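Local coordinates for protein probable exosome complex exonuclease 2 (Methanothermobacter thermautotrophicus, PDB 2WNR) that is predicted to be a non-catalytic component of the RNA-degrading exosome, contributing to the structuring of the active site of its Rrp41 partner, at residues S118-L126 and P186-L194. Residues are numbered along the deposited sequence; the frame is centred on the assembly and turned at random.
Sequences SRMIDLEKL and PLPVNRKAL
Ile-121 and Val-189 form a single antiparallel bridge, a compact example of two loops joined by main-chain pairing and sealed on one side by apolar groups. Asn-190 N donates to Met-120 O at 2.7 Å, and Asp-122 N reaches Pro-188 O at 3.2 Å. On the packed side, Met-120 has CG anti to its own nitrogen (chi1 169°), which sets CG against Arg-191 O and 4.4 Å from Val-189 CG1; the extended remainder carries SD and CE onward. Ile-121 CD1 meets Leu-187 CD1 at 4.4 Å, and Leu-126 CD2 meets the ring of Pro-188 at CD, 3.8 Å away. The solvent margin is looser and more polar. There Lys-125 lays CB and CD alongside CB and CG of Pro-188, and Arg-119 and Arg-191 run side by side, their guanidinium planes 73° apart, with Arg-119 NH2 3.7 Å from Arg-191 NH1. Glu-227 and Glu-228 also touch Arg-191, probably easing the like-charge approach. A serine replacing Arg-191 would probably uncover Ser-118 O, against which CG and CD lie, and deprive both glutamates of a cationic neighbour. The whole pairing links the Schellman-capped exit of helix 102-117 to the lead-in of strand 193-201, with Met-120, Ile-121, Leu-187 and Val-189 packed on helix 150-164 and Leu-126 on strand 133-145.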
ATOM      1  N   SER A 118      13.963  15.795 -25.059  1.00 22.97           N
ATOM      2  CA  SER A 118      14.377  17.050 -25.665  1.00 22.72           C
ATOM      3  C   SER A 118      15.700  17.541 -25.063  1.00 23.19           C
ATOM      4  O   SER A 118      16.335  18.453 -25.599  1.00 23.90           O
ATOM      5  CB  SER A 118      13.294  18.108 -25.477  1.00 22.34           C
ATOM      6  OG  SER A 118      13.175  18.476 -24.115  1.00 22.61           O
ATOM      7  N   ARG A 119      16.110  16.919 -23.957  1.00 22.87           N
ATOM      8  CA  ARG A 119      17.328  17.293 -23.223  1.00 23.40           C
ATOM      9  C   ARG A 119      17.278  18.781 -22.879  1.00 22.83           C
ATOM     10  O   ARG A 119      18.268  19.513 -22.995  1.00 23.06           O
ATOM     11  CB  ARG A 119      18.611  16.896 -23.990  1.00 23.06           C
ATOM     12  CG  ARG A 119      18.602  15.455 -24.544  1.00 25.36           C
ATOM     13  CD  ARG A 119      19.966  14.765 -24.470  1.00 24.77           C
ATOM     14  NE  ARG A 119      21.000  15.529 -25.143  1.00 29.37           N
ATOM     15  CZ  ARG A 119      22.089  16.092 -24.613  1.00 30.95           C
ATOM     16  NH1 ARG A 119      22.417  15.993 -23.324  1.00 29.86           N
ATOM     17  NH2 ARG A 119      22.877  16.768 -25.435  1.00 26.38           N
ATOM     18  N   MET A 120      16.092  19.202 -22.456  1.00 22.17           N
ATOM     19  CA  MET A 120      15.789  20.576 -22.101  1.00 22.45           C
ATOM     20  C   MET A 120      16.633  21.063 -20.943  1.00 22.88           C
ATOM     21  O   MET A 120      17.099  22.202 -20.944  1.00 23.08           O
ATOM     22  CB  MET A 120      14.319  20.677 -21.727  1.00 23.18           C
ATOM     23  CG  MET A 120      13.910  21.973 -21.080  1.00 24.41           C
ATOM     24  SD  MET A 120      12.120  22.104 -21.070  1.00 35.92           S
ATOM     25  CE  MET A 120      11.956  23.740 -20.356  1.00 26.71           C
ATOM     26  N   ILE A 121      16.834  20.190 -19.963  1.00 22.57           N
ATOM     27  CA  ILE A 121      17.629  20.512 -18.787  1.00 22.20           C
ATOM     28  C   ILE A 121      18.944  19.734 -18.803  1.00 21.71           C
ATOM     29  O   ILE A 121      18.949  18.523 -18.995  1.00 21.54           O
ATOM     30  CB  ILE A 121      16.811  20.251 -17.499  1.00 21.73           C
ATOM     31  CG1 ILE A 121      15.687  21.269 -17.409  1.00 21.04           C
ATOM     32  CG2 ILE A 121      17.679  20.351 -16.251  1.00 22.31           C
ATOM     33  CD1 ILE A 121      14.497  20.765 -16.668  1.00 26.74           C
ATOM     34  N   ASP A 122      20.054  20.441 -18.629  1.00 22.17           N
ATOM     35  CA  ASP A 122      21.369  19.801 -18.556  1.00 22.96           C
ATOM     36  C   ASP A 122      21.582  19.203 -17.171  1.00 23.37           C
ATOM     37  O   ASP A 122      22.159  19.850 -16.287  1.00 24.06           O
ATOM     38  CB  ASP A 122      22.483  20.800 -18.877  1.00 22.60           C
ATOM     39  CG  ASP A 122      23.794  20.119 -19.288  1.00 25.45           C
ATOM     40  OD1 ASP A 122      23.886  18.872 -19.228  1.00 26.17           O
ATOM     41  OD2 ASP A 122      24.739  20.842 -19.681  1.00 26.67           O
ATOM     42  N   LEU A 123      21.102  17.970 -16.994  1.00 23.02           N
ATOM     43  CA  LEU A 123      21.236  17.234 -15.730  1.00 22.68           C
ATOM     44  C   LEU A 123      22.688  17.174 -15.203  1.00 22.63           C
ATOM     45  O   LEU A 123      22.910  17.094 -13.996  1.00 21.80           O
ATOM     46  CB  LEU A 123      20.657  15.816 -15.854  1.00 22.35           C
ATOM     47  CG  LEU A 123      19.256  15.589 -16.448  1.00 24.66           C
ATOM     48  CD1 LEU A 123      18.884  14.102 -16.545  1.00 21.55           C
ATOM     49  CD2 LEU A 123      18.134  16.411 -15.790  1.00 25.10           C
ATOM     50  N   GLU A 124      23.663  17.226 -16.106  1.00 22.74           N
ATOM     51  CA  GLU A 124      25.076  17.255 -15.721  1.00 23.49           C
ATOM     52  C   GLU A 124      25.419  18.447 -14.838  1.00 22.90           C
ATOM     53  O   GLU A 124      26.284  18.347 -13.968  1.00 23.02           O
ATOM     54  CB  GLU A 124      25.978  17.270 -16.953  1.00 24.10           C
ATOM     55  CG  GLU A 124      26.393  15.897 -17.446  1.00 26.04           C
ATOM     56  CD  GLU A 124      27.596  15.958 -18.366  1.00 29.60           C
ATOM     57  OE1 GLU A 124      27.503  16.644 -19.409  1.00 30.78           O
ATOM     58  OE2 GLU A 124      28.637  15.327 -18.046  1.00 29.27           O
ATOM     59  N   LYS A 125      24.740  19.568 -15.073  1.00 22.35           N
ATOM     60  CA  LYS A 125      24.983  20.800 -14.324  1.00 22.12           C
ATOM     61  C   LYS A 125      24.229  20.816 -12.997  1.00 21.16           C
ATOM     62  O   LYS A 125      24.424  21.720 -12.178  1.00 22.29           O
ATOM     63  CB  LYS A 125      24.620  22.030 -15.163  1.00 22.89           C
ATOM     64  CG  LYS A 125      25.383  22.128 -16.470  1.00 23.66           C
ATOM     65  CD  LYS A 125      25.443  23.555 -16.985  1.00 24.16           C
ATOM     66  CE  LYS A 125      26.045  23.591 -18.385  1.00 25.87           C
ATOM     67  NZ  LYS A 125      27.094  24.644 -18.521  1.00 24.73           N
ATOM     68  N   LEU A 126      23.375  19.814 -12.793  1.00 16.72           N
ATOM     69  CA  LEU A 126      22.647  19.653 -11.539  1.00 12.79           C
ATOM     70  C   LEU A 126      23.409  18.754 -10.565  1.00 10.83           C
ATOM     71  O   LEU A 126      23.041  18.637  -9.386  1.00  9.58           O
ATOM     72  CB  LEU A 126      21.244  19.113 -11.798  1.00 11.78           C
ATOM     73  CG  LEU A 126      20.347  20.019 -12.647  1.00 13.94           C
ATOM     74  CD1 LEU A 126      18.928  19.463 -12.695  1.00 19.60           C
ATOM     75  CD2 LEU A 126      20.336  21.449 -12.115  1.00 16.79           C
ATOM     76  N   PRO A 186      18.767  30.358 -12.187  1.00 28.60           N
ATOM     77  CA  PRO A 186      17.842  29.653 -13.067  1.00 26.68           C
ATOM     78  C   PRO A 186      18.331  28.233 -13.311  1.00 25.36           C
ATOM     79  O   PRO A 186      19.518  27.952 -13.111  1.00 23.56           O
ATOM     80  CB  PRO A 186      17.911  30.460 -14.366  1.00 26.02           C
ATOM     81  CG  PRO A 186      18.382  31.805 -13.956  1.00 27.47           C
ATOM     82  CD  PRO A 186      19.341  31.548 -12.838  1.00 28.50           C
ATOM     83  N   LEU A 187      17.426  27.342 -13.712  1.00 24.15           N
ATOM     84  CA  LEU A 187      17.828  26.006 -14.133  1.00 24.47           C
ATOM     85  C   LEU A 187      18.598  26.108 -15.448  1.00 26.25           C
ATOM     86  O   LEU A 187      18.258  26.942 -16.291  1.00 25.68           O
ATOM     87  CB  LEU A 187      16.624  25.084 -14.307  1.00 22.16           C
ATOM     88  CG  LEU A 187      15.797  24.687 -13.085  1.00 19.98           C
ATOM     89  CD1 LEU A 187      14.634  23.809 -13.517  1.00 15.56           C
ATOM     90  CD2 LEU A 187      16.633  23.981 -12.036  1.00 18.28           C
ATOM     91  N   PRO A 188      19.649  25.274 -15.621  1.00 28.58           N
ATOM     92  CA  PRO A 188      20.346  25.231 -16.911  1.00 29.17           C
ATOM     93  C   PRO A 188      19.407  24.691 -17.998  1.00 29.19           C
ATOM     94  O   PRO A 188      19.200  23.477 -18.117  1.00 29.22           O
ATOM     95  CB  PRO A 188      21.524  24.280 -16.653  1.00 29.81           C
ATOM     96  CG  PRO A 188      21.092  23.440 -15.478  1.00 30.09           C
ATOM     97  CD  PRO A 188      20.237  24.339 -14.638  1.00 28.56           C
ATOM     98  N   VAL A 189      18.818  25.611 -18.755  1.00 28.72           N
ATOM     99  CA  VAL A 189      17.888  25.265 -19.817  1.00 28.09           C
ATOM    100  C   VAL A 189      18.637  25.334 -21.140  1.00 28.02           C
ATOM    101  O   VAL A 189      19.095  26.404 -21.542  1.00 28.34           O
ATOM    102  CB  VAL A 189      16.664  26.214 -19.825  1.00 28.19           C
ATOM    103  CG1 VAL A 189      15.771  25.939 -21.024  1.00 26.56           C
ATOM    104  CG2 VAL A 189      15.874  26.076 -18.528  1.00 26.85           C
ATOM    105  N   ASN A 190      18.775  24.188 -21.801  1.00 27.15           N
ATOM    106  CA  ASN A 190      19.491  24.122 -23.074  1.00 26.21           C
ATOM    107  C   ASN A 190      18.628  24.496 -24.274  1.00 25.60           C
ATOM    108  O   ASN A 190      19.107  25.122 -25.227  1.00 24.13           O
ATOM    109  CB  ASN A 190      20.108  22.736 -23.272  1.00 26.84           C
ATOM    110  CG  ASN A 190      21.443  22.579 -22.558  1.00 27.19           C
ATOM    111  OD1 ASN A 190      22.091  23.561 -22.190  1.00 25.55           O
ATOM    112  ND2 ASN A 190      21.861  21.334 -22.365  1.00 31.82           N
ATOM    113  N   ARG A 191      17.355  24.101 -24.211  1.00 24.98           N
ATOM    114  CA  ARG A 191      16.385  24.321 -25.286  1.00 25.00           C
ATOM    115  C   ARG A 191      14.950  24.046 -24.835  1.00 24.78           C
ATOM    116  O   ARG A 191      14.720  23.490 -23.763  1.00 24.41           O
ATOM    117  CB  ARG A 191      16.724  23.484 -26.529  1.00 26.29           C
ATOM    118  CG  ARG A 191      17.168  22.037 -26.280  1.00 26.47           C
ATOM    119  CD  ARG A 191      17.675  21.436 -27.580  1.00 28.48           C
ATOM    120  NE  ARG A 191      18.544  20.276 -27.392  1.00 35.10           N
ATOM    121  CZ  ARG A 191      19.857  20.330 -27.152  1.00 36.00           C
ATOM    122  NH1 ARG A 191      20.548  19.204 -27.010  1.00 34.71           N
ATOM    123  NH2 ARG A 191      20.483  21.496 -27.041  1.00 33.07           N
ATOM    124  N   LYS A 192      13.989  24.455 -25.656  1.00 24.13           N
ATOM    125  CA  LYS A 192      12.578  24.258 -25.344  1.00 22.76           C
ATOM    126  C   LYS A 192      11.957  23.257 -26.296  1.00 21.70           C
ATOM    127  O   LYS A 192      12.428  23.075 -27.419  1.00 22.08           O
ATOM    128  CB  LYS A 192      11.809  25.579 -25.416  1.00 23.24           C
ATOM    129  CG  LYS A 192      11.874  26.417 -24.145  1.00 22.21           C
ATOM    130  CD  LYS A 192      11.588  27.885 -24.426  1.00 18.02           C
ATOM    131  CE  LYS A 192      12.853  28.618 -24.820  1.00 25.05           C
ATOM    132  NZ  LYS A 192      12.567  30.006 -25.273  1.00 29.32           N
ATOM    133  N   ALA A 193      10.909  22.600 -25.820  1.00 20.75           N
ATOM    134  CA  ALA A 193      10.101  21.708 -26.631  1.00 20.28           C
ATOM    135  C   ALA A 193       8.664  21.814 -26.138  1.00 21.59           C
ATOM    136  O   ALA A 193       8.426  22.028 -24.944  1.00 22.65           O
ATOM    137  CB  ALA A 193      10.601  20.295 -26.510  1.00 17.07           C
ATOM    138  N   LEU A 194       7.707  21.692 -27.049  1.00 21.92           N
ATOM    139  CA  LEU A 194       6.300  21.670 -26.660  1.00 22.97           C
ATOM    140  C   LEU A 194       5.545  20.594 -27.430  1.00 23.95           C
ATOM    141  O   LEU A 194       6.109  19.955 -28.325  1.00 24.90           O
ATOM    142  CB  LEU A 194       5.644  23.047 -26.839  1.00 22.40           C
ATOM    143  CG  LEU A 194       6.056  24.175 -25.880  1.00 22.18           C
ATOM    144  CD1 LEU A 194       5.355  25.465 -26.248  1.00 23.24           C
ATOM    145  CD2 LEU A 194       5.805  23.834 -24.410  1.00 21.67           C
TER